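PDB 4YA6: C alpha-dehydrogenase from Sphingobium sp. SYK-6, which binds NADH and, as a member of the short-chain dehydrogenase/reductase family, probably catalyses NAD-dependent oxidation of alcohol substrates. Local coordinates for residues A[64-69]-A[112-117]. Sequence-based numbering, arbitrary orientation.
Sequences DLTDRA and MDVNVN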
loop_
_atom_site.group_PDB
_atom_site.type_symbol
_atom_site.label_atom_id
_atom_site.label_comp_id
_atom_site.label_asym_id
_atom_site.label_seq_id
_atom_site.Cartn_x
_atom_site.Cartn_y
_atom_site.Cartn_z
ATOM N N ASP A 64 -12.204 -1.286 -20.666
ATOM C CA ASP A 64 -12.438 -1.161 -19.232
ATOM C C ASP A 64 -11.438 -2.072 -18.527
ATOM O O ASP A 64 -11.590 -3.292 -18.540
ATOM C CB ASP A 64 -13.880 -1.547 -18.885
ATOM C CG ASP A 64 -14.192 -1.405 -17.401
ATOM O OD1 ASP A 64 -13.265 -1.162 -16.599
ATOM O OD2 ASP A 64 -15.377 -1.551 -17.036
ATOM N N LEU A 65 -10.414 -1.487 -17.914
ATOM C CA LEU A 65 -9.290 -2.284 -17.427
ATOM C C LEU A 65 -9.657 -3.125 -16.202
ATOM O O LEU A 65 -8.865 -3.962 -15.767
ATOM C CB LEU A 65 -8.089 -1.382 -17.118
ATOM C CG LEU A 65 -8.034 -0.600 -15.806
ATOM C CD1 LEU A 65 -6.730 0.185 -15.747
ATOM C CD2 LEU A 65 -9.223 0.327 -15.643
ATOM N N THR A 66 -10.854 -2.914 -15.658
ATOM C CA THR A 66 -11.354 -3.758 -14.573
ATOM C C THR A 66 -11.955 -5.051 -15.121
ATOM O O THR A 66 -12.291 -5.959 -14.358
ATOM C CB THR A 66 -12.420 -3.040 -13.719
ATOM O OG1 THR A 66 -13.632 -2.892 -14.472
ATOM C CG2 THR A 66 -11.921 -1.673 -13.259
ATOM N N ASP A 67 -12.092 -5.121 -16.444
ATOM C CA ASP A 67 -12.594 -6.313 -17.125
ATOM C C ASP A 67 -11.412 -7.165 -17.577
ATOM O O ASP A 67 -10.765 -6.862 -18.577
ATOM C CB ASP A 67 -13.474 -5.920 -18.321
ATOM C CG ASP A 67 -14.182 -7.111 -18.962
ATOM O OD1 ASP A 67 -13.641 -8.237 -18.939
ATOM O OD2 ASP A 67 -15.290 -6.915 -19.505
ATOM N N ARG A 68 -11.142 -8.237 -16.837
ATOM C CA ARG A 68 -9.974 -9.077 -17.087
ATOM C C ARG A 68 -10.008 -9.740 -18.460
ATOM O O ARG A 68 -8.985 -9.814 -19.144
ATOM C CB ARG A 68 -9.858 -10.139 -15.991
ATOM C CG ARG A 68 -9.293 -9.585 -14.695
ATOM C CD ARG A 68 -9.651 -10.433 -13.488
ATOM N NE ARG A 68 -9.132 -9.843 -12.255
ATOM C CZ ARG A 68 -9.351 -10.329 -11.038
ATOM N NH1 ARG A 68 -10.083 -11.422 -10.872
ATOM N NH2 ARG A 68 -8.832 -9.719 -9.982
ATOM N N ALA A 69 -11.179 -10.222 -18.862
ATOM C CA ALA A 69 -11.326 -10.860 -20.163
ATOM C C ALA A 69 -11.046 -9.860 -21.279
ATOM O O ALA A 69 -10.336 -10.168 -22.235
ATOM C CB ALA A 69 -12.719 -11.451 -20.313
ATOM N N MET A 112 -10.839 1.110 -5.752
ATOM C CA MET A 112 -10.015 -0.084 -5.586
ATOM C C MET A 112 -9.911 -0.864 -6.895
ATOM O O MET A 112 -8.835 -1.333 -7.267
ATOM C CB MET A 112 -10.587 -0.987 -4.491
ATOM C CG MET A 112 -10.259 -0.535 -3.084
ATOM S SD MET A 112 -8.529 -0.823 -2.665
ATOM C CE MET A 112 -8.281 0.487 -1.487
ATOM N N ASP A 113 -11.032 -0.999 -7.590
ATOM C CA ASP A 113 -11.075 -1.800 -8.808
ATOM C C ASP A 113 -10.224 -1.163 -9.905
ATOM O O ASP A 113 -9.424 -1.835 -10.553
ATOM C CB ASP A 113 -12.524 -1.974 -9.280
ATOM C CG ASP A 113 -12.729 -3.226 -10.121
ATOM O OD1 ASP A 113 -11.812 -4.071 -10.191
ATOM O OD2 ASP A 113 -13.826 -3.373 -10.700
ATOM N N VAL A 114 -10.378 0.140 -10.106
ATOM C CA VAL A 114 -9.622 0.820 -11.150
ATOM C C VAL A 114 -8.146 0.964 -10.780
ATOM O O VAL A 114 -7.272 0.583 -11.556
ATOM C CB VAL A 114 -10.198 2.218 -11.451
ATOM C CG1 VAL A 114 -9.357 2.931 -12.506
ATOM C CG2 VAL A 114 -11.640 2.103 -11.920
ATOM N N ASN A 115 -7.870 1.510 -9.600
ATOM C CA ASN A 115 -6.501 1.868 -9.237
ATOM C C ASN A 115 -5.632 0.673 -8.869
ATOM O O ASN A 115 -4.436 0.671 -9.156
ATOM C CB ASN A 115 -6.505 2.869 -8.080
ATOM C CG ASN A 115 -7.049 4.223 -8.487
ATOM O OD1 ASN A 115 -7.441 4.425 -9.637
ATOM N ND2 ASN A 115 -7.085 5.158 -7.543
ATOM N N VAL A 116 -6.221 -0.339 -8.239
ATOM C CA VAL A 116 -5.447 -1.501 -7.808
ATOM C C VAL A 116 -5.668 -2.693 -8.736
ATOM O O VAL A 116 -4.713 -3.209 -9.308
ATOM C CB VAL A 116 -5.784 -1.907 -6.364
ATOM C CG1 VAL A 116 -4.823 -2.989 -5.884
ATOM C CG2 VAL A 116 -5.709 -0.696 -5.445
ATOM N N ASN A 117 -6.910 -3.139 -8.888
ATOM C CA ASN A 117 -7.174 -4.279 -9.760
ATOM C C ASN A 117 -6.817 -3.959 -11.208
ATOM O O ASN A 117 -6.382 -4.836 -11.950
ATOM C CB ASN A 117 -8.634 -4.725 -9.667
ATOM C CG ASN A 117 -8.895 -5.626 -8.476
ATOM O OD1 ASN A 117 -8.001 -6.327 -8.001
ATOM N ND2 ASN A 117 -10.131 -5.619 -7.994
HETATM O O HOH W 1 -11.045 -6.183 -11.958
HETATM O O HOH W 2 -7.060 -7.756 -9.981
#
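T66 with D113 and R68 with N117, each pair bridged by one water, make the polar contact between residues 64-69 and helix residues 112-117. The first water donates to T66 O and to D113 OD1, 2.9 Å from the latter; the second lies in the guanidinium plane of R68, accepting from NH2 and donating to N117 OD1 (2.6 Å). Direct contact is by van der Waals packing. CB and CG2 of T66 lie against the carboxylate of D113, with T66 CB 3.3 Å from D113 OD2, while CG2 also reaches V114 CG2. Beside it, L65 CD2 meets V114 CG1 at 4.1 Å. The T66 hydroxyl is turned back to D64 OD1 (2.8 Å). The backbone N of T66 donates to the same oxygen, from the same face, and this bond makes an Asx turn within a type I turn. N117 ND2 donates to D113 OD1 (3.2 Å), which ties the two water bridges together. R68 NH2 also forms a salt bridge with D109 of the second subunit. D64 and L65 belong to the NADH site of this Rossmann-type fold. The contact thus joins the connection between strand 57-62 and helix 68-81 to helix 105-133, whose other side packs on helix 155-174.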